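Local coordinates for ChloroPhenol Reduction gene K (Desulfitobacterium dehalogenans, PDB 2H6C), which probably acts as a CRP-like transcriptional regulator that binds DNA and switches on halorespiration genes in response to chlorophenols, at residues Phe19-Thr29 against Ile54-Lys62. Numbering follows the deposited sequence.
Sequences FFPIEKLRNYT and IFLMDGKIK
The short, weakly bonded helix 23-26 comes closest to strand 54-58 where the CA atoms of Arg26 and Met57 stand 6.8 Å apart, and those of Leu25 and Phe55 7.8 Å. Flat, apolar Phe55 suits the centre of this join. Its chi1 of -179° sends the ring away from its own backbone N and toward the helix, where Leu25 CB lies over one face, 4.0 Å from the Phe55 ring centroid, a CH-pi contact. Ile22 CG1 adds a looser apolar touch at Phe55 CE1, while the methyl CG2 of Thr29 meets Phe55 CD2 at 3.7 Å and also rests on Met57 SD. Thr29 OG1 instead turns back to donate to Arg26 O. Replacing Phe55 by alanine would remove the ring, and Leu25 CB and Thr29 CG2 would probably lose the surface they share. The long, charged chain of Arg26 suits an exposed position; its guanidinium grips Met57 O end-on, NH1 (3.2 Å) in the carbonyl plane on a lone pair, NH2 (3.0 Å) from above that plane. Arg26 NH1 also hydrogen-bonds to Asn81 OD1. Asp58 OD2, 4.1 Å from Arg26 NH2 and well out of the guanidinium plane, may add charge attraction without a salt bridge. The contact fastens the N-terminal segment to the cupin-like beta domain, with Leu25 and Thr29 reaching strand 102-107, Phe55 touching Leu83 of strand 82-84, and Ile22 meeting helix 121-142.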
loop_
_atom_site.group_PDB
_atom_site.type_symbol
_atom_site.label_atom_id
_atom_site.label_comp_id
_atom_site.label_asym_id
_atom_site.label_seq_id
_atom_site.Cartn_x
_atom_site.Cartn_y
_atom_site.Cartn_z
ATOM N N PHE A 19 13.845 -3.554 -10.349
ATOM C CA PHE A 19 13.980 -4.757 -11.293
ATOM C C PHE A 19 14.512 -6.059 -10.728
ATOM O O PHE A 19 14.125 -7.122 -11.229
ATOM C CB PHE A 19 14.890 -4.476 -12.479
ATOM C CG PHE A 19 14.185 -3.915 -13.672
ATOM C CD1 PHE A 19 13.117 -3.016 -13.540
ATOM C CD2 PHE A 19 14.644 -4.219 -14.942
ATOM C CE1 PHE A 19 12.508 -2.458 -14.657
ATOM C CE2 PHE A 19 14.048 -3.650 -16.064
ATOM C CZ PHE A 19 12.972 -2.774 -15.912
ATOM N N PHE A 20 15.459 -5.980 -9.797
ATOM C CA PHE A 20 15.821 -7.123 -8.980
ATOM C C PHE A 20 16.237 -8.303 -9.833
ATOM O O PHE A 20 15.473 -9.279 -9.960
ATOM C CB PHE A 20 14.629 -7.515 -8.113
ATOM C CG PHE A 20 14.042 -6.369 -7.371
ATOM C CD1 PHE A 20 12.804 -5.887 -7.703
ATOM C CD2 PHE A 20 14.749 -5.762 -6.343
ATOM C CE1 PHE A 20 12.257 -4.823 -7.016
ATOM C CE2 PHE A 20 14.210 -4.698 -5.655
ATOM C CZ PHE A 20 12.955 -4.231 -5.993
ATOM N N PRO A 21 17.441 -8.218 -10.417
ATOM C CA PRO A 21 17.921 -9.272 -11.290
ATOM C C PRO A 21 18.388 -10.518 -10.525
ATOM O O PRO A 21 18.698 -10.424 -9.330
ATOM C CB PRO A 21 19.114 -8.600 -12.013
ATOM C CG PRO A 21 19.134 -7.183 -11.563
ATOM C CD PRO A 21 18.436 -7.139 -10.290
ATOM N N ILE A 22 18.396 -11.660 -11.218
ATOM C CA ILE A 22 19.079 -12.906 -10.788
ATOM C C ILE A 22 19.821 -13.485 -12.004
ATOM O O ILE A 22 19.404 -14.458 -12.582
ATOM C CB ILE A 22 18.143 -14.087 -10.310
ATOM C CG1 ILE A 22 16.692 -13.698 -10.206
ATOM C CG2 ILE A 22 18.637 -14.707 -9.028
ATOM C CD1 ILE A 22 16.341 -13.156 -8.909
ATOM N N GLU A 23 20.901 -12.873 -12.426
ATOM C CA GLU A 23 21.718 -13.495 -13.417
ATOM C C GLU A 23 21.782 -14.997 -13.166
ATOM O O GLU A 23 21.421 -15.801 -14.041
ATOM C CB GLU A 23 23.129 -12.941 -13.338
ATOM C CG GLU A 23 23.626 -12.370 -14.639
ATOM C CD GLU A 23 23.293 -10.875 -14.794
ATOM O OE1 GLU A 23 22.145 -10.478 -14.407
ATOM O OE2 GLU A 23 24.172 -10.104 -15.307
ATOM N N LYS A 24 22.228 -15.408 -11.975
ATOM C CA LYS A 24 22.665 -16.813 -11.809
ATOM C C LYS A 24 21.630 -17.826 -12.361
ATOM O O LYS A 24 21.935 -18.978 -12.607
ATOM C CB LYS A 24 23.075 -17.114 -10.345
ATOM N N LEU A 25 20.410 -17.370 -12.585
ATOM C CA LEU A 25 19.353 -18.219 -13.082
ATOM C C LEU A 25 19.373 -18.534 -14.596
ATOM O O LEU A 25 19.063 -19.670 -14.957
ATOM C CB LEU A 25 17.993 -17.647 -12.664
ATOM C CG LEU A 25 17.183 -18.545 -11.732
ATOM C CD1 LEU A 25 15.842 -17.911 -11.336
ATOM C CD2 LEU A 25 16.944 -19.886 -12.399
ATOM N N ARG A 26 19.725 -17.570 -15.471
ATOM C CA ARG A 26 20.025 -17.910 -16.897
ATOM C C ARG A 26 20.656 -19.312 -16.969
ATOM O O ARG A 26 20.360 -20.111 -17.848
ATOM C CB ARG A 26 21.037 -16.969 -17.626
ATOM C CG ARG A 26 21.062 -15.503 -17.291
ATOM C CD ARG A 26 21.624 -14.655 -18.452
ATOM N NE ARG A 26 20.814 -14.685 -19.684
ATOM C CZ ARG A 26 19.645 -14.057 -19.854
ATOM N NH1 ARG A 26 19.100 -13.359 -18.859
ATOM N NH2 ARG A 26 18.992 -14.148 -21.015
ATOM N N ASN A 27 21.559 -19.590 -16.044
ATOM C CA ASN A 27 22.232 -20.859 -15.992
ATOM C C ASN A 27 21.352 -22.114 -15.993
ATOM O O ASN A 27 21.880 -23.212 -16.084
ATOM C CB ASN A 27 23.171 -20.859 -14.784
ATOM C CG ASN A 27 24.357 -19.908 -14.989
ATOM O OD1 ASN A 27 24.543 -18.912 -14.266
ATOM N ND2 ASN A 27 25.142 -20.194 -16.023
ATOM N N TYR A 28 20.031 -21.976 -15.932
ATOM C CA TYR A 28 19.155 -23.123 -15.732
ATOM C C TYR A 28 17.893 -23.134 -16.585
ATOM O O TYR A 28 17.069 -24.043 -16.486
ATOM C CB TYR A 28 18.723 -23.125 -14.282
ATOM C CG TYR A 28 19.852 -23.388 -13.332
ATOM C CD1 TYR A 28 20.338 -22.411 -12.463
ATOM C CD2 TYR A 28 20.433 -24.625 -13.291
ATOM C CE1 TYR A 28 21.388 -22.701 -11.580
ATOM C CE2 TYR A 28 21.462 -24.917 -12.419
ATOM C CZ TYR A 28 21.944 -23.966 -11.582
ATOM O OH TYR A 28 22.975 -24.343 -10.761
ATOM N N THR A 29 17.725 -22.141 -17.436
ATOM C CA THR A 29 16.475 -21.986 -18.124
ATOM C C THR A 29 16.297 -23.231 -18.966
ATOM O O THR A 29 15.159 -23.646 -19.267
ATOM C CB THR A 29 16.571 -20.826 -19.006
ATOM O OG1 THR A 29 17.831 -20.915 -19.651
ATOM C CG2 THR A 29 16.549 -19.538 -18.191
ATOM N N ILE A 54 8.425 -16.993 -13.154
ATOM C CA ILE A 54 8.636 -16.663 -14.555
ATOM C C ILE A 54 9.894 -15.861 -14.655
ATOM O O ILE A 54 9.950 -14.692 -14.236
ATOM C CB ILE A 54 7.499 -15.863 -15.163
ATOM C CG1 ILE A 54 6.191 -16.638 -15.043
ATOM C CG2 ILE A 54 7.825 -15.577 -16.607
ATOM C CD1 ILE A 54 4.941 -15.781 -15.063
ATOM N N PHE A 55 10.909 -16.513 -15.201
ATOM C CA PHE A 55 12.193 -15.905 -15.307
ATOM C C PHE A 55 12.244 -15.186 -16.634
ATOM O O PHE A 55 11.988 -15.762 -17.707
ATOM C CB PHE A 55 13.318 -16.920 -15.217
ATOM C CG PHE A 55 14.668 -16.293 -15.311
ATOM C CD1 PHE A 55 15.110 -15.473 -14.297
ATOM C CD2 PHE A 55 15.462 -16.482 -16.405
ATOM C CE1 PHE A 55 16.307 -14.861 -14.351
ATOM C CE2 PHE A 55 16.683 -15.861 -16.461
ATOM C CZ PHE A 55 17.098 -15.042 -15.415
ATOM N N LEU A 56 12.598 -13.914 -16.543
ATOM C CA LEU A 56 12.490 -13.033 -17.667
ATOM C C LEU A 56 13.875 -12.926 -18.327
ATOM O O LEU A 56 14.694 -12.075 -17.984
ATOM C CB LEU A 56 11.924 -11.713 -17.175
ATOM C CG LEU A 56 10.953 -11.030 -18.101
ATOM C CD1 LEU A 56 10.027 -10.212 -17.316
ATOM C CD2 LEU A 56 11.704 -10.157 -19.087
ATOM N N MET A 57 14.126 -13.805 -19.285
ATOM C CA MET A 57 15.442 -13.839 -19.924
ATOM C C MET A 57 15.716 -12.596 -20.759
ATOM O O MET A 57 16.823 -12.089 -20.709
ATOM C CB MET A 57 15.633 -15.051 -20.836
ATOM C CG MET A 57 14.807 -16.252 -20.491
ATOM S SD MET A 57 15.542 -17.711 -21.162
ATOM C CE MET A 57 14.249 -18.383 -22.124
ATOM N N ASP A 58 14.748 -12.154 -21.567
ATOM C CA ASP A 58 14.858 -10.860 -22.229
ATOM C C ASP A 58 13.589 -10.244 -22.744
ATOM O O ASP A 58 12.842 -10.858 -23.516
ATOM C CB ASP A 58 15.852 -10.878 -23.387
ATOM C CG ASP A 58 17.072 -9.978 -23.098
ATOM O OD1 ASP A 58 16.964 -8.687 -23.167
ATOM O OD2 ASP A 58 18.142 -10.584 -22.766
ATOM N N GLY A 59 13.433 -8.980 -22.361
ATOM C CA GLY A 59 12.397 -8.078 -22.832
ATOM C C GLY A 59 11.929 -7.195 -21.670
ATOM O O GLY A 59 12.731 -6.713 -20.831
ATOM N N LYS A 60 10.622 -6.983 -21.591
ATOM C CA LYS A 60 10.114 -6.112 -20.578
ATOM C C LYS A 60 8.667 -6.367 -20.387
ATOM O O LYS A 60 7.933 -6.498 -21.337
ATOM C CB LYS A 60 10.272 -4.697 -21.037
ATOM C CG LYS A 60 10.581 -3.748 -19.922
ATOM C CD LYS A 60 12.048 -3.305 -19.979
ATOM C CE LYS A 60 12.138 -1.838 -19.686
ATOM N NZ LYS A 60 11.323 -1.048 -20.679
ATOM N N ILE A 61 8.238 -6.399 -19.148
ATOM C CA ILE A 61 6.857 -6.699 -18.883
ATOM C C ILE A 61 6.284 -5.631 -17.986
ATOM O O ILE A 61 7.002 -5.146 -17.117
ATOM C CB ILE A 61 6.760 -8.099 -18.282
ATOM C CG1 ILE A 61 6.943 -9.133 -19.388
ATOM C CG2 ILE A 61 5.429 -8.320 -17.587
ATOM C CD1 ILE A 61 6.974 -10.552 -18.899
ATOM N N LYS A 62 5.030 -5.229 -18.271
ATOM C CA LYS A 62 4.225 -4.363 -17.375
ATOM C C LYS A 62 3.251 -5.241 -16.668
ATOM O O LYS A 62 2.595 -6.041 -17.307
ATOM C CB LYS A 62 3.449 -3.254 -18.134
#